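Local coordinates for iron-only hydrogenase system regulator (PDB 2NZC), which is of unknown function but probably acts as a regulator of the iron-only hydrogenase system, at residues D[6-20]-D[69-83]. Residues are numbered along the deposited sequence; the frame is centred on the assembly and turned at random.
Sequences RFYILTIVVEDREKA and LGQISGVRVKTVPLK
I9 and V80 exchange two backbone hydrogen bonds, N of I9 to O of V80 at 2.7 Å, as do T11 with K78 and V13 with R76; one hydrogen bond each, L82 N to F7 O and E15 N to G74 O, extends the series. N-H...O angles run from 159° to 174°, and the axes of the two strand segments pass 4.5 Å apart with N-to-C directions 157° apart, so 6-15 and 75-81 pair as antiparallel neighbours.

Apolar contacts fill the face bearing L10, I12 and V75. I12 splits its branches: CD1 meets L69 CD1 at 3.8 Å, while CG2, anti to the backbone N, reaches V75 CG1 at 3.7 Å. L10 lies alongside T79, its CG 3.4 Å from T79 OG1, a hydroxyl hydrogen-bonded to S66.

On the reverse face V13 CB sits over the R76 guanidinium, offset toward its rim; R76 NH1 hydrogen-bonds to L82 O of the second subunit.

The salt bridge from R17 NH2 to E15 OE1 (2.7 Å, in the guanidinium plane, on the anti lone pair), internal to 6-20, lies beside G74, third residue of the type II turn from I72 to V75, as its positive phi fits.

Within the chain, 75-81 is an outermost strand of the ACT-like sheet, 6-15 pairs on its other side with 48-57, and helices 18-30 and 59-69 pack against the L10 face.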
# COMPACT_ATOMS: atom_id res chain seq x y z
N ARG D 6 2.47 3.92 20.81
CA ARG D 6 2.82 4.99 19.87
C ARG D 6 2.92 4.42 18.45
O ARG D 6 3.12 3.24 18.27
CB ARG D 6 4.19 5.56 20.27
CG ARG D 6 4.08 6.67 21.31
CD ARG D 6 5.31 6.81 22.25
NE ARG D 6 6.62 6.53 21.64
CZ ARG D 6 7.24 7.27 20.72
NH1 ARG D 6 6.69 8.37 20.21
NH2 ARG D 6 8.44 6.89 20.27
N PHE D 7 2.79 5.29 17.45
CA PHE D 7 2.98 4.89 16.09
C PHE D 7 4.44 4.91 15.67
O PHE D 7 5.20 5.85 16.00
CB PHE D 7 2.17 5.79 15.14
CG PHE D 7 0.70 5.60 15.23
CD1 PHE D 7 -0.05 6.26 16.19
CD2 PHE D 7 0.04 4.78 14.31
CE1 PHE D 7 -1.44 6.09 16.28
CE2 PHE D 7 -1.36 4.61 14.39
CZ PHE D 7 -2.08 5.27 15.39
N TYR D 8 4.81 3.90 14.91
CA TYR D 8 6.14 3.79 14.34
C TYR D 8 6.01 3.43 12.90
O TYR D 8 5.07 2.69 12.50
CB TYR D 8 6.97 2.71 15.06
CG TYR D 8 7.21 3.02 16.53
CD1 TYR D 8 8.33 3.72 16.96
CD2 TYR D 8 6.30 2.59 17.49
CE1 TYR D 8 8.53 4.01 18.32
CE2 TYR D 8 6.48 2.85 18.84
CZ TYR D 8 7.59 3.56 19.24
OH TYR D 8 7.75 3.82 20.58
N ILE D 9 6.97 3.92 12.12
CA ILE D 9 7.13 3.52 10.73
C ILE D 9 8.39 2.63 10.59
O ILE D 9 9.48 2.99 11.11
CB ILE D 9 7.25 4.77 9.85
CG1 ILE D 9 5.94 5.55 9.87
CG2 ILE D 9 7.65 4.40 8.45
CD1 ILE D 9 6.15 7.04 9.94
N LEU D 10 8.27 1.52 9.88
CA LEU D 10 9.42 0.66 9.59
C LEU D 10 9.57 0.47 8.10
O LEU D 10 8.60 0.14 7.40
CB LEU D 10 9.24 -0.70 10.24
CG LEU D 10 9.91 -0.82 11.60
CD1 LEU D 10 8.94 -0.29 12.59
CD2 LEU D 10 10.21 -2.28 11.87
N THR D 11 10.77 0.70 7.61
CA THR D 11 11.11 0.33 6.25
C THR D 11 12.16 -0.76 6.29
O THR D 11 13.23 -0.61 6.93
CB THR D 11 11.65 1.50 5.49
OG1 THR D 11 12.83 1.95 6.16
CG2 THR D 11 10.65 2.62 5.50
N ILE D 12 11.86 -1.86 5.61
CA ILE D 12 12.72 -3.02 5.54
C ILE D 12 13.11 -3.20 4.08
O ILE D 12 12.24 -3.21 3.20
CB ILE D 12 11.95 -4.28 5.99
CG1 ILE D 12 11.38 -4.08 7.41
CG2 ILE D 12 12.82 -5.51 5.92
CD1 ILE D 12 10.32 -5.06 7.76
N VAL D 13 14.40 -3.35 3.82
CA VAL D 13 14.88 -3.72 2.49
C VAL D 13 15.50 -5.13 2.59
O VAL D 13 16.48 -5.34 3.31
CB VAL D 13 15.89 -2.69 1.94
CG1 VAL D 13 16.46 -3.13 0.62
CG2 VAL D 13 15.20 -1.31 1.80
N VAL D 14 14.91 -6.07 1.86
CA VAL D 14 15.33 -7.47 1.90
C VAL D 14 15.94 -7.93 0.58
O VAL D 14 15.41 -7.62 -0.48
CB VAL D 14 14.13 -8.41 2.17
CG1 VAL D 14 14.62 -9.80 2.64
CG2 VAL D 14 13.19 -7.84 3.18
N GLU D 15 17.03 -8.69 0.63
CA GLU D 15 17.53 -9.41 -0.56
C GLU D 15 16.59 -10.59 -0.81
O GLU D 15 16.36 -11.40 0.09
CB GLU D 15 18.98 -9.84 -0.37
CG GLU D 15 19.83 -8.71 0.21
CD GLU D 15 21.33 -8.95 0.17
OE1 GLU D 15 21.79 -10.12 0.26
OE2 GLU D 15 22.05 -7.93 0.07
N ASP D 16 16.02 -10.67 -2.01
CA ASP D 16 14.80 -11.46 -2.27
C ASP D 16 15.07 -12.94 -2.49
O ASP D 16 14.39 -13.58 -3.31
CB ASP D 16 13.99 -10.88 -3.45
CG ASP D 16 12.45 -10.92 -3.21
OD1 ASP D 16 12.01 -11.08 -2.03
OD2 ASP D 16 11.68 -10.76 -4.21
N ARG D 17 16.06 -13.47 -1.78
CA ARG D 17 16.32 -14.91 -1.76
C ARG D 17 15.38 -15.62 -0.76
O ARG D 17 14.66 -14.96 0.01
CB ARG D 17 17.80 -15.20 -1.47
CG ARG D 17 18.27 -14.81 -0.09
CD ARG D 17 19.74 -15.08 0.02
NE ARG D 17 20.26 -14.74 1.34
CZ ARG D 17 20.80 -13.57 1.65
NH1 ARG D 17 21.25 -13.36 2.88
NH2 ARG D 17 20.90 -12.61 0.73
N GLU D 18 15.38 -16.95 -0.80
CA GLU D 18 14.42 -17.75 -0.06
C GLU D 18 14.49 -17.56 1.46
O GLU D 18 13.49 -17.15 2.08
CB GLU D 18 14.52 -19.24 -0.44
CG GLU D 18 15.68 -20.00 0.22
CD GLU D 18 15.36 -21.49 0.42
OE1 GLU D 18 14.55 -22.04 -0.37
OE2 GLU D 18 15.93 -22.13 1.35
N LYS D 19 15.67 -17.82 2.04
CA LYS D 19 15.91 -17.76 3.48
C LYS D 19 15.54 -16.40 4.08
O LYS D 19 14.75 -16.33 5.02
CB LYS D 19 17.37 -18.07 3.77
CG LYS D 19 17.69 -18.42 5.22
CD LYS D 19 19.11 -18.99 5.31
CE LYS D 19 19.43 -19.56 6.68
NZ LYS D 19 19.61 -18.48 7.73
N ALA D 20 16.13 -15.33 3.53
CA ALA D 20 15.91 -13.98 4.03
C ALA D 20 14.42 -13.64 4.06
O ALA D 20 13.91 -13.16 5.06
CB ALA D 20 16.67 -12.96 3.21
N LEU D 69 14.88 -8.23 13.34
CA LEU D 69 15.05 -7.97 11.91
C LEU D 69 16.52 -7.73 11.56
O LEU D 69 17.03 -8.30 10.59
CB LEU D 69 14.18 -6.79 11.44
CG LEU D 69 12.69 -7.08 11.25
CD1 LEU D 69 11.86 -5.80 11.15
CD2 LEU D 69 12.42 -8.02 10.08
N GLY D 70 17.20 -6.95 12.40
CA GLY D 70 18.61 -6.61 12.19
C GLY D 70 19.58 -7.77 12.36
O GLY D 70 20.75 -7.67 12.00
N GLN D 71 19.08 -8.87 12.94
CA GLN D 71 19.87 -10.09 13.09
C GLN D 71 19.66 -11.02 11.89
O GLN D 71 20.21 -12.11 11.86
CB GLN D 71 19.54 -10.79 14.41
CG GLN D 71 19.96 -10.02 15.67
CD GLN D 71 19.99 -10.87 16.95
OE1 GLN D 71 19.83 -10.36 18.07
NE2 GLN D 71 20.22 -12.18 16.80
N ILE D 72 18.84 -10.62 10.91
CA ILE D 72 18.62 -11.43 9.71
C ILE D 72 19.53 -11.01 8.56
O ILE D 72 19.50 -9.86 8.14
CB ILE D 72 17.16 -11.42 9.23
CG1 ILE D 72 16.22 -11.95 10.32
CG2 ILE D 72 17.00 -12.25 7.95
CD1 ILE D 72 14.75 -11.75 10.03
N SER D 73 20.32 -11.97 8.07
CA SER D 73 21.24 -11.75 6.94
C SER D 73 20.53 -11.26 5.68
O SER D 73 19.54 -11.84 5.25
CB SER D 73 22.03 -13.04 6.64
OG SER D 73 22.98 -12.84 5.61
N GLY D 74 21.06 -10.18 5.12
CA GLY D 74 20.49 -9.58 3.90
C GLY D 74 19.28 -8.70 4.14
O GLY D 74 18.46 -8.50 3.23
N VAL D 75 19.15 -8.17 5.36
CA VAL D 75 18.01 -7.32 5.70
C VAL D 75 18.52 -6.02 6.29
O VAL D 75 19.31 -6.03 7.23
CB VAL D 75 17.03 -8.01 6.71
CG1 VAL D 75 15.99 -7.02 7.22
CG2 VAL D 75 16.35 -9.21 6.07
N ARG D 76 18.07 -4.90 5.74
CA ARG D 76 18.32 -3.61 6.37
C ARG D 76 17.03 -3.02 6.82
O ARG D 76 16.04 -3.01 6.06
CB ARG D 76 18.98 -2.61 5.41
CG ARG D 76 20.30 -3.04 4.84
CD ARG D 76 21.03 -1.82 4.26
NE ARG D 76 20.10 -0.88 3.63
CZ ARG D 76 19.79 -0.85 2.33
NH1 ARG D 76 18.93 0.04 1.88
NH2 ARG D 76 20.35 -1.72 1.49
N VAL D 77 17.01 -2.48 8.03
CA VAL D 77 15.78 -1.91 8.54
C VAL D 77 15.99 -0.52 9.13
O VAL D 77 17.03 -0.22 9.71
CB VAL D 77 15.06 -2.87 9.52
CG1 VAL D 77 15.96 -3.24 10.65
CG2 VAL D 77 13.70 -2.28 9.99
N LYS D 78 15.00 0.34 8.94
CA LYS D 78 15.04 1.67 9.49
C LYS D 78 13.74 1.86 10.24
O LYS D 78 12.65 1.69 9.68
CB LYS D 78 15.18 2.71 8.38
CG LYS D 78 15.36 4.15 8.83
CD LYS D 78 16.82 4.44 9.22
CE LYS D 78 17.25 5.84 8.78
NZ LYS D 78 17.65 6.75 9.90
N THR D 79 13.86 2.21 11.52
CA THR D 79 12.69 2.36 12.37
C THR D 79 12.57 3.80 12.82
O THR D 79 13.54 4.37 13.32
CB THR D 79 12.77 1.43 13.60
OG1 THR D 79 12.78 0.06 13.17
CG2 THR D 79 11.58 1.67 14.53
N VAL D 80 11.39 4.40 12.63
CA VAL D 80 11.14 5.77 13.12
C VAL D 80 9.77 6.01 13.78
O VAL D 80 8.75 5.59 13.23
CB VAL D 80 11.33 6.84 12.02
CG1 VAL D 80 12.75 6.82 11.48
CG2 VAL D 80 10.34 6.66 10.92
N PRO D 81 9.73 6.74 14.91
CA PRO D 81 8.44 7.06 15.51
C PRO D 81 7.72 8.12 14.70
O PRO D 81 8.37 8.98 14.09
CB PRO D 81 8.80 7.66 16.88
CG PRO D 81 10.28 7.69 16.98
CD PRO D 81 10.86 7.38 15.63
N LEU D 82 6.39 8.04 14.67
CA LEU D 82 5.56 9.08 14.10
C LEU D 82 5.79 10.38 14.87
O LEU D 82 5.82 11.46 14.27
CB LEU D 82 4.09 8.66 14.18
CG LEU D 82 3.06 9.53 13.45
CD1 LEU D 82 3.21 9.37 11.95
CD2 LEU D 82 1.64 9.23 13.90
N LYS D 83 5.96 10.25 16.19
CA LYS D 83 6.31 11.32 17.15
C LYS D 83 5.11 12.11 17.69
O LYS D 83 4.00 11.99 17.18
CB LYS D 83 7.38 12.27 16.61
CG LYS D 83 8.80 11.80 16.80
CD LYS D 83 9.77 13.00 16.77
CE LYS D 83 10.21 13.45 18.17
NZ LYS D 83 9.11 14.01 19.02
O HOH W 1 5.26 8.25 17.61
O HOH W 2 15.04 0.17 5.21